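Local coordinates for DynF (Micromonospora chersina, PDB 6UBL), which is of unknown function but belongs to the dynemicin (enediyne) biosynthetic pathway and holds a palmitic acid in its beta barrel, consistent with binding a long hydrophobic ligand, at residues Ala79-Met88 against Leu104-Arg115; Leu146-Ile154 against Met179-Asp188. All blocks are in the same frame, centred on the assembly; numbering follows the deposited sequence. Where two conformers were deposited one is given.

Contact 1 (Ala79-Met88 against Leu104-Arg115); sequences AEVYTNLIEM and LNPDCLSAGQIR
V81 and I114 pair as antiparallel neighbours, V81 N giving its hydrogen to I114 O at 3.1 Å and I114 N returning one to V81 O. The ladder runs on through T83 and G112, joining strands 81-88 and 108-115 in the barrel wall; a more bent bond from L85 N to S110 O follows. Packing is tight at T83. Its OG1 sits between the backbone N and the carbonyl carbon (chi1 61°), 3.1 Å from G112 C, over a residue without a side chain. T83 O accepts twice, from G112 N and from N84 ND2 (2.8 Å), which arrive from opposite faces of its carbonyl plane. The N84 amide is further pinned by R11 and V13; its ND2 lies 3.4 Å from A111 CB, while its OD1 meets L109 CD1. Where I86 and E87 form a classic bulge opposite R65, L104 lays CD1 against the backbone, 3.2 Å from L85 O, and CD2 touches L85 CD2 (3.7 Å) and M88 CE. On the barrel's inner side M88 and I114 touch the bound palmitic acid. The other end is wet and loose. E80 and R115 run alongside each other, their carboxylate and guanidinium planes 62° apart, and E80 OE1 stands 3.6 Å from R115 NH1, a long salt bridge. Water 1 spans the gap, giving to OE1 and accepting from NH1 in the guanidinium plane. Water 2 links OE1 to Q113 NE2, which also bonds Y194 of the second subunit, and lies over one face of the Y82 ring. The chemistry implies a strand pair fixed by backbone bonds, a buried asparagine amide and apolar contacts, its charged end held largely through water beside the subunit interface.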
loop_
_atom_site.group_PDB
_atom_site.type_symbol
_atom_site.label_atom_id
_atom_site.label_comp_id
_atom_site.label_asym_id
_atom_site.label_seq_id
_atom_site.Cartn_x
_atom_site.Cartn_y
_atom_site.Cartn_z
ATOM N N ALA A 79 -1.795 9.402 23.474
ATOM C CA ALA A 79 -2.036 10.356 22.404
ATOM C C ALA A 79 -1.901 9.715 21.028
ATOM O O ALA A 79 -0.946 8.974 20.748
ATOM C CB ALA A 79 -1.054 11.525 22.504
ATOM N N GLU A 80 -2.863 10.032 20.165
ATOM C CA GLU A 80 -2.784 9.714 18.755
ATOM C C GLU A 80 -2.958 11.011 17.980
ATOM O O GLU A 80 -3.698 11.905 18.404
ATOM C CB GLU A 80 -3.905 8.788 18.354
ATOM C CG GLU A 80 -3.858 7.429 18.992
ATOM C CD GLU A 80 -4.954 6.551 18.449
ATOM O OE1 GLU A 80 -4.839 6.146 17.280
ATOM O OE2 GLU A 80 -5.952 6.336 19.164
ATOM N N VAL A 81 -2.278 11.106 16.840
ATOM C CA VAL A 81 -2.375 12.253 15.947
ATOM C C VAL A 81 -2.583 11.730 14.535
ATOM O O VAL A 81 -1.852 10.836 14.084
ATOM C CB VAL A 81 -1.116 13.138 16.029
ATOM C CG1 VAL A 81 -1.143 14.217 14.957
ATOM C CG2 VAL A 81 -0.998 13.767 17.417
ATOM N N TYR A 82 -3.569 12.293 13.839
ATOM C CA TYR A 82 -3.844 11.989 12.443
ATOM C C TYR A 82 -3.252 13.091 11.580
ATOM O O TYR A 82 -3.265 14.263 11.955
ATOM C CB TYR A 82 -5.353 11.882 12.237
ATOM C CG TYR A 82 -5.871 10.652 12.943
ATOM C CD1 TYR A 82 -5.872 9.421 12.314
ATOM C CD2 TYR A 82 -6.279 10.717 14.270
ATOM C CE1 TYR A 82 -6.303 8.285 12.962
ATOM C CE2 TYR A 82 -6.712 9.586 14.937
ATOM C CZ TYR A 82 -6.725 8.373 14.267
ATOM O OH TYR A 82 -7.156 7.235 14.916
ATOM N N THR A 83 -2.706 12.715 10.436
ATOM C CA THR A 83 -1.955 13.641 9.602
ATOM C C THR A 83 -2.464 13.572 8.172
ATOM O O THR A 83 -2.984 12.550 7.731
ATOM C CB THR A 83 -0.460 13.291 9.610
ATOM O OG1 THR A 83 -0.287 11.971 9.088
ATOM C CG2 THR A 83 0.116 13.351 11.021
ATOM N N ASN A 84 -2.334 14.684 7.455
ATOM C CA ASN A 84 -2.459 14.682 6.006
ATOM C C ASN A 84 -1.222 15.376 5.446
ATOM O O ASN A 84 -0.817 16.425 5.951
ATOM C CB ASN A 84 -3.661 15.475 5.468
ATOM C CG ASN A 84 -5.025 14.828 5.714
ATOM O OD1 ASN A 84 -6.051 15.464 5.448
ATOM N ND2 ASN A 84 -5.059 13.583 6.187
ATOM N N LEU A 85 -0.659 14.828 4.375
ATOM C CA LEU A 85 0.402 15.488 3.623
ATOM C C LEU A 85 -0.295 16.362 2.586
ATOM O O LEU A 85 -0.944 15.849 1.674
ATOM C CB LEU A 85 1.300 14.441 2.973
ATOM C CG LEU A 85 2.417 14.900 2.053
ATOM C CD1 LEU A 85 3.342 15.862 2.767
ATOM C CD2 LEU A 85 3.189 13.687 1.534
ATOM N N ILE A 86 -0.195 17.683 2.745
ATOM C CA ILE A 86 -0.994 18.603 1.937
ATOM C C ILE A 86 -0.220 19.298 0.821
ATOM O O ILE A 86 -0.851 19.848 -0.102
ATOM C CB ILE A 86 -1.754 19.647 2.782
ATOM C CG1 ILE A 86 -0.792 20.612 3.488
ATOM C CG2 ILE A 86 -2.654 18.969 3.801
ATOM C CD1 ILE A 86 -1.511 21.734 4.248
ATOM N N GLU A 87 1.108 19.292 0.872
ATOM C CA GLU A 87 1.891 19.885 -0.199
ATOM C C GLU A 87 3.308 19.348 -0.066
ATOM O O GLU A 87 3.772 19.078 1.049
ATOM C CB GLU A 87 1.928 21.422 -0.096
ATOM C CG GLU A 87 2.362 22.111 -1.388
ATOM C CD GLU A 87 2.286 23.624 -1.311
ATOM O OE1 GLU A 87 2.079 24.158 -0.206
ATOM O OE2 GLU A 87 2.408 24.285 -2.371
ATOM N N MET A 88 3.969 19.154 -1.208
ATOM C CA MET A 88 5.333 18.650 -1.239
ATOM C C MET A 88 6.058 19.251 -2.432
ATOM O O MET A 88 5.440 19.619 -3.438
ATOM C CB MET A 88 5.355 17.125 -1.373
ATOM C CG MET A 88 6.735 16.482 -1.391
ATOM S SD MET A 88 6.555 14.692 -1.278
ATOM C CE MET A 88 5.711 14.295 -2.798
ATOM N N LEU A 104 2.630 16.252 -4.961
ATOM C CA LEU A 104 1.460 15.434 -4.684
ATOM C C LEU A 104 0.516 15.350 -5.880
ATOM O O LEU A 104 0.328 16.312 -6.629
ATOM C CB LEU A 104 0.676 15.993 -3.494
ATOM C CG LEU A 104 1.410 16.026 -2.161
ATOM C CD1 LEU A 104 0.456 16.607 -1.113
ATOM C CD2 LEU A 104 1.910 14.666 -1.746
ATOM N N ASN A 105 -0.107 14.189 -6.021
ATOM C CA ASN A 105 -1.194 14.013 -6.977
ATOM C C ASN A 105 -2.445 14.678 -6.414
ATOM O O ASN A 105 -2.939 14.250 -5.364
ATOM C CB ASN A 105 -1.451 12.528 -7.180
ATOM C CG ASN A 105 -2.482 12.251 -8.257
ATOM O OD1 ASN A 105 -3.285 13.114 -8.607
ATOM N ND2 ASN A 105 -2.475 11.026 -8.777
ATOM N N PRO A 106 -2.977 15.726 -7.054
ATOM C CA PRO A 106 -4.151 16.417 -6.486
ATOM C C PRO A 106 -5.401 15.564 -6.433
ATOM O O PRO A 106 -6.364 15.958 -5.765
ATOM C CB PRO A 106 -4.336 17.629 -7.408
ATOM C CG PRO A 106 -3.730 17.206 -8.709
ATOM C CD PRO A 106 -2.578 16.290 -8.361
ATOM N N ASP A 107 -5.429 14.418 -7.119
ATOM C CA ASP A 107 -6.598 13.551 -7.094
ATOM C C ASP A 107 -6.649 12.672 -5.854
ATOM O O ASP A 107 -7.662 11.994 -5.636
ATOM C CB ASP A 107 -6.600 12.598 -8.292
ATOM C CG ASP A 107 -6.793 13.299 -9.618
ATOM O OD1 ASP A 107 -7.459 14.347 -9.659
ATOM O OD2 ASP A 107 -6.312 12.751 -10.638
ATOM N N CYS A 108 -5.580 12.651 -5.058
ATOM C CA CYS A 108 -5.416 11.710 -3.962
ATOM C C CYS A 108 -5.246 12.453 -2.646
ATOM O O CYS A 108 -4.549 13.474 -2.586
ATOM C CB CYS A 108 -4.105 10.929 -4.129
ATOM S SG CYS A 108 -3.963 9.968 -5.612
ATOM N N LEU A 109 -5.866 11.947 -1.587
ATOM C CA LEU A 109 -5.567 12.413 -0.237
ATOM C C LEU A 109 -4.434 11.558 0.336
ATOM O O LEU A 109 -4.609 10.352 0.565
ATOM C CB LEU A 109 -6.789 12.342 0.679
ATOM C CG LEU A 109 -6.417 12.750 2.115
ATOM C CD1 LEU A 109 -6.089 14.248 2.182
ATOM C CD2 LEU A 109 -7.496 12.399 3.124
ATOM N N SER A 110 -3.279 12.180 0.578
ATOM C CA SER A 110 -2.165 11.527 1.262
ATOM C C SER A 110 -2.343 11.726 2.763
ATOM O O SER A 110 -2.473 12.863 3.228
ATOM C CB SER A 110 -0.834 12.114 0.792
ATOM O OG SER A 110 -0.587 11.795 -0.572
ATOM N N ALA A 111 -2.394 10.624 3.512
ATOM C CA ALA A 111 -2.838 10.660 4.899
ATOM C C ALA A 111 -2.101 9.616 5.724
ATOM O O ALA A 111 -1.685 8.575 5.215
ATOM C CB ALA A 111 -4.353 10.459 4.987
ATOM N N GLY A 112 -1.981 9.893 7.016
ATOM C CA GLY A 112 -1.241 9.026 7.898
ATOM C C GLY A 112 -1.640 9.232 9.340
ATOM O O GLY A 112 -2.628 9.904 9.649
ATOM N N GLN A 113 -0.863 8.621 10.227
ATOM C CA GLN A 113 -1.160 8.702 11.647
ATOM C C GLN A 113 0.088 8.406 12.464
ATOM O O GLN A 113 1.083 7.866 11.964
ATOM C CB GLN A 113 -2.306 7.779 12.040
ATOM C CG GLN A 113 -2.045 6.312 11.772
ATOM C CD GLN A 113 -3.301 5.496 11.918
ATOM O OE1 GLN A 113 -3.830 4.968 10.940
ATOM N NE2 GLN A 113 -3.798 5.405 13.143
ATOM N N ILE A 114 0.014 8.788 13.738
ATOM C CA ILE A 114 1.069 8.557 14.717
ATOM C C ILE A 114 0.408 7.949 15.945
ATOM O O ILE A 114 -0.509 8.553 16.518
ATOM C CB ILE A 114 1.777 9.870 15.093
ATOM C CG1 ILE A 114 2.312 10.580 13.848
ATOM C CG2 ILE A 114 2.913 9.592 16.068
ATOM C CD1 ILE A 114 2.903 11.952 14.122
ATOM N N ARG A 115 0.841 6.749 16.325
ATOM C CA ARG A 115 0.264 6.076 17.476
ATOM C C ARG A 115 1.221 5.021 18.009
ATOM O O ARG A 115 2.152 4.591 17.327
ATOM C CB ARG A 115 -1.108 5.465 17.162
ATOM C CG ARG A 115 -1.133 4.335 16.102
ATOM C CD ARG A 115 -2.315 3.404 16.388
ATOM N NE ARG A 115 -2.028 2.699 17.632
ATOM C CZ ARG A 115 -2.896 2.440 18.610
ATOM N NH1 ARG A 115 -4.165 2.811 18.519
ATOM N NH2 ARG A 115 -2.477 1.805 19.701
HETATM O O HOH W 1 -6.083 3.891 16.701
HETATM O O HOH W 2 -3.363 7.231 15.282
HETATM O O HOH W 3 -6.791 3.979 19.962
HETATM O O HOH W 4 -3.134 15.130 0.117
HETATM O O HOH W 5 2.381 19.120 -3.790
#

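Contact 2 (Leu146-Ile154 against Met179-Asp188); sequences LKLMNREPI and MPLLDVNDPD
Strands 146-149 and 179-183 run antiparallel with their axes at 136°, joined by M149 N to L182 O, by the nearly straight L182 N to M149 O bond (2.7 Å), and by V184 N to K147 O. V184 lies over the first of these strands: CG2 is 3.6 Å from K147 CB, and CG1 meets M149 CG. On the other face the L148 side chain crosses that of L181 at about a right angle, CD1 against CB, beside F139. L146 CD2 rests against D183 OD2; the other carboxylate oxygen, OD1, accepts from the backbone N of N185 in an Asx turn and from water 6, itself bound to K147 N. This is one end of the beta barrel, where strand 170-183 leaves the wall through a type I turn, D183 to D186. Past M149 the strands part. M179, bent at chi2 and chi3, brings SD to 3.4 Å from E152 O and its CE against I154 CG1; I154 also touches the palmitic acid. R151 stretches from CG to NE (chi3 172°), its CG and CD passing L182 CD1, and P187 O lies over one guanidinium face. R151 NH1 and NH2 both donate end-on to the single atom D188 OD1, NH2 at 2.9 Å, a salt bridge with OD1 in the guanidinium plane but the carboxylate turned 66° from it. NH1 also bonds G10 O of the second subunit, whose S1 bonds D188 OD1 and whose R132 pairs with E152. A leucine in place of R151 would probably leave D188 without this charge mate and G10 O of the second subunit without its donor.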
loop_
_atom_site.group_PDB
_atom_site.type_symbol
_atom_site.label_atom_id
_atom_site.label_comp_id
_atom_site.label_asym_id
_atom_site.label_seq_id
_atom_site.Cartn_x
_atom_site.Cartn_y
_atom_site.Cartn_z
ATOM N N LEU A 146 7.949 12.705 -19.713
ATOM C CA LEU A 146 6.972 11.923 -18.981
ATOM C C LEU A 146 6.705 12.524 -17.612
ATOM O O LEU A 146 7.590 13.128 -16.995
ATOM C CB LEU A 146 7.533 10.524 -18.706
ATOM C CG LEU A 146 7.661 9.438 -19.760
ATOM C CD1 LEU A 146 8.569 8.342 -19.241
ATOM C CD2 LEU A 146 6.275 8.891 -20.030
ATOM N N LYS A 147 5.475 12.322 -17.136
ATOM C CA LYS A 147 5.120 12.479 -15.734
ATOM C C LYS A 147 4.527 11.150 -15.293
ATOM O O LYS A 147 3.677 10.587 -15.994
ATOM C CB LYS A 147 4.064 13.575 -15.522
ATOM C CG LYS A 147 4.639 14.976 -15.432
ATOM C CD LYS A 147 3.585 15.989 -15.006
ATOM C CE LYS A 147 3.910 17.353 -15.591
ATOM N NZ LYS A 147 2.896 18.389 -15.253
ATOM N N LEU A 148 4.972 10.638 -14.153
ATOM C CA LEU A 148 4.495 9.358 -13.652
ATOM C C LEU A 148 3.727 9.547 -12.352
ATOM O O LEU A 148 3.922 10.526 -11.629
ATOM C CB LEU A 148 5.664 8.393 -13.413
ATOM C CG LEU A 148 6.643 8.207 -14.578
ATOM C CD1 LEU A 148 7.692 7.177 -14.236
ATOM C CD2 LEU A 148 5.851 7.817 -15.823
ATOM N N MET A 149 2.838 8.599 -12.075
ATOM C CA MET A 149 2.059 8.604 -10.850
ATOM C C MET A 149 1.959 7.183 -10.322
ATOM O O MET A 149 2.225 6.214 -11.034
ATOM C CB MET A 149 0.641 9.129 -11.097
ATOM C CG MET A 149 -0.050 8.470 -12.277
ATOM S SD MET A 149 -1.810 8.850 -12.352
ATOM C CE MET A 149 -2.377 7.975 -10.898
ATOM N N ASN A 150 1.547 7.067 -9.067
ATOM C CA ASN A 150 1.283 5.777 -8.442
ATOM C C ASN A 150 -0.196 5.670 -8.089
ATOM O O ASN A 150 -0.789 6.608 -7.550
ATOM C CB ASN A 150 2.157 5.570 -7.204
ATOM C CG ASN A 150 1.974 6.658 -6.160
ATOM O OD1 ASN A 150 2.154 7.838 -6.444
ATOM N ND2 ASN A 150 1.625 6.257 -4.933
ATOM N N ARG A 151 -0.787 4.520 -8.403
ATOM C CA ARG A 151 -2.131 4.181 -7.946
ATOM C C ARG A 151 -2.119 3.478 -6.600
ATOM O O ARG A 151 -3.044 3.658 -5.792
ATOM C CB ARG A 151 -2.834 3.286 -8.970
ATOM C CG ARG A 151 -3.450 4.047 -10.134
ATOM C CD ARG A 151 -4.241 3.163 -11.088
ATOM N NE ARG A 151 -4.949 3.987 -12.069
ATOM C CZ ARG A 151 -5.527 3.532 -13.175
ATOM N NH1 ARG A 151 -5.514 2.235 -13.455
ATOM N NH2 ARG A 151 -6.145 4.372 -13.991
ATOM N N GLU A 152 -1.115 2.667 -6.365
ATOM C CA GLU A 152 -0.884 2.076 -5.066
ATOM C C GLU A 152 -0.163 3.096 -4.200
ATOM O O GLU A 152 0.908 3.578 -4.597
ATOM C CB GLU A 152 0.020 0.884 -5.339
ATOM C CG GLU A 152 0.410 0.048 -4.197
ATOM C CD GLU A 152 1.254 -1.107 -4.676
ATOM O OE1 GLU A 152 0.973 -1.650 -5.771
ATOM O OE2 GLU A 152 2.209 -1.457 -3.972
ATOM N N PRO A 153 -0.689 3.447 -3.029
ATOM C CA PRO A 153 -0.031 4.484 -2.231
ATOM C C PRO A 153 1.350 4.036 -1.778
ATOM O O PRO A 153 1.568 2.867 -1.428
ATOM C CB PRO A 153 -0.980 4.681 -1.040
ATOM C CG PRO A 153 -1.735 3.403 -0.928
ATOM C CD PRO A 153 -1.853 2.869 -2.333
ATOM N N ILE A 154 2.289 4.984 -1.787
ATOM C CA ILE A 154 3.619 4.756 -1.236
ATOM C C ILE A 154 3.521 4.884 0.278
ATOM O O ILE A 154 3.131 5.937 0.795
ATOM C CB ILE A 154 4.635 5.748 -1.818
ATOM C CG1 ILE A 154 4.734 5.591 -3.330
ATOM C CG2 ILE A 154 5.995 5.534 -1.155
ATOM C CD1 ILE A 154 5.335 6.785 -4.044
ATOM N N MET A 179 7.206 -1.097 -6.792
ATOM C CA MET A 179 6.008 -0.250 -6.733
ATOM C C MET A 179 5.783 0.292 -8.140
ATOM O O MET A 179 6.649 1.034 -8.658
ATOM C CB MET A 179 6.255 0.908 -5.750
ATOM C CG MET A 179 5.553 2.224 -6.082
ATOM S SD MET A 179 3.789 2.185 -5.693
ATOM C CE MET A 179 3.820 1.861 -3.930
ATOM N N PRO A 180 4.653 -0.006 -8.792
ATOM C CA PRO A 180 4.454 0.466 -10.170
ATOM C C PRO A 180 4.298 1.983 -10.262
ATOM O O PRO A 180 3.633 2.616 -9.443
ATOM C CB PRO A 180 3.172 -0.247 -10.622
ATOM C CG PRO A 180 2.910 -1.323 -9.605
ATOM C CD PRO A 180 3.520 -0.830 -8.319
ATOM N N LEU A 181 4.927 2.561 -11.279
ATOM C CA LEU A 181 4.776 3.964 -11.645
ATOM C C LEU A 181 4.208 4.057 -13.051
ATOM O O LEU A 181 4.739 3.446 -13.977
ATOM C CB LEU A 181 6.104 4.712 -11.541
ATOM C CG LEU A 181 6.733 4.703 -10.144
ATOM C CD1 LEU A 181 8.081 5.418 -10.182
ATOM C CD2 LEU A 181 5.818 5.333 -9.099
ATOM N N LEU A 182 3.108 4.787 -13.192
ATOM C CA LEU A 182 2.298 4.815 -14.402
ATOM C C LEU A 182 2.393 6.171 -15.088
ATOM O O LEU A 182 2.482 7.209 -14.428
ATOM C CB LEU A 182 0.827 4.572 -14.032
ATOM C CG LEU A 182 0.569 3.348 -13.145
ATOM C CD1 LEU A 182 -0.877 3.280 -12.692
ATOM C CD2 LEU A 182 0.973 2.105 -13.913
ATOM N N ASP A 183 2.372 6.152 -16.418
ATOM C CA ASP A 183 2.291 7.389 -17.195
ATOM C C ASP A 183 0.963 8.078 -16.889
ATOM O O ASP A 183 -0.104 7.466 -16.999
ATOM C CB ASP A 183 2.365 7.029 -18.683
ATOM C CG ASP A 183 2.497 8.237 -19.601
ATOM O OD1 ASP A 183 2.190 9.380 -19.197
ATOM O OD2 ASP A 183 2.892 8.023 -20.767
ATOM N N VAL A 184 1.025 9.351 -16.482
ATOM C CA VAL A 184 -0.203 10.083 -16.181
ATOM C C VAL A 184 -1.120 10.118 -17.392
ATOM O O VAL A 184 -2.344 10.227 -17.252
ATOM C CB VAL A 184 0.093 11.509 -15.660
ATOM C CG1 VAL A 184 0.792 11.469 -14.315
ATOM C CG2 VAL A 184 0.910 12.291 -16.683
ATOM N N ASN A 185 -0.554 10.046 -18.591
ATOM C CA ASN A 185 -1.337 10.029 -19.817
ATOM C C ASN A 185 -1.793 8.634 -20.238
ATOM O O ASN A 185 -2.507 8.513 -21.238
ATOM C CB ASN A 185 -0.523 10.643 -20.956
ATOM C CG ASN A 185 -0.255 12.114 -20.748
ATOM O OD1 ASN A 185 -1.099 12.843 -20.229
ATOM N ND2 ASN A 185 0.923 12.564 -21.167
ATOM N N ASP A 186 -1.399 7.581 -19.527
ATOM C CA ASP A 186 -1.836 6.229 -19.871
ATOM C C ASP A 186 -1.913 5.430 -18.573
ATOM O O ASP A 186 -1.215 4.420 -18.414
ATOM C CB ASP A 186 -0.879 5.595 -20.880
ATOM C CG ASP A 186 -1.372 4.253 -21.411
ATOM O OD1 ASP A 186 -2.591 3.979 -21.399
ATOM O OD2 ASP A 186 -0.519 3.463 -21.862
ATOM N N PRO A 187 -2.746 5.867 -17.617
ATOM C CA PRO A 187 -2.718 5.251 -16.280
ATOM C C PRO A 187 -3.301 3.852 -16.251
ATOM O O PRO A 187 -3.043 3.123 -15.282
ATOM C CB PRO A 187 -3.543 6.223 -15.420
ATOM C CG PRO A 187 -4.478 6.863 -16.390
ATOM C CD PRO A 187 -3.706 6.987 -17.690
ATOM N N ASP A 188 -4.070 3.450 -17.268
ATOM C CA ASP A 188 -4.515 2.066 -17.370
ATOM C C ASP A 188 -3.529 1.205 -18.152
ATOM O O ASP A 188 -3.833 0.037 -18.436
ATOM C CB ASP A 188 -5.857 1.952 -18.108
ATOM C CG ASP A 188 -7.057 2.402 -17.286
ATOM O OD1 ASP A 188 -6.993 2.491 -16.049
ATOM O OD2 ASP A 188 -8.119 2.632 -17.910
HETATM O O HOH W 6 3.471 11.692 -19.323
HETATM O O HOH W 7 0.956 2.320 -8.658
#

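Both contacts are antiparallel pairings in the same barrel wall, their centres about 19 Å apart, and both abut strand 129-141. Contact 1 is the more buried, its centre about 8 Å from that of the chain; contact 2, about 17 Å out, is only partly buried. Contact 1 relies on a long backbone ladder, and its one salt bridge is long and bridged by water. Contact 2 has a shorter ladder, but a direct salt bridge joins R151 to D188. N105 ND2 and M149 CE pack at 3.7 Å, linking the two. M88 and I114 of contact 1 and I154 of contact 2 touch the palmitic acid, and each contact also meets the second subunit.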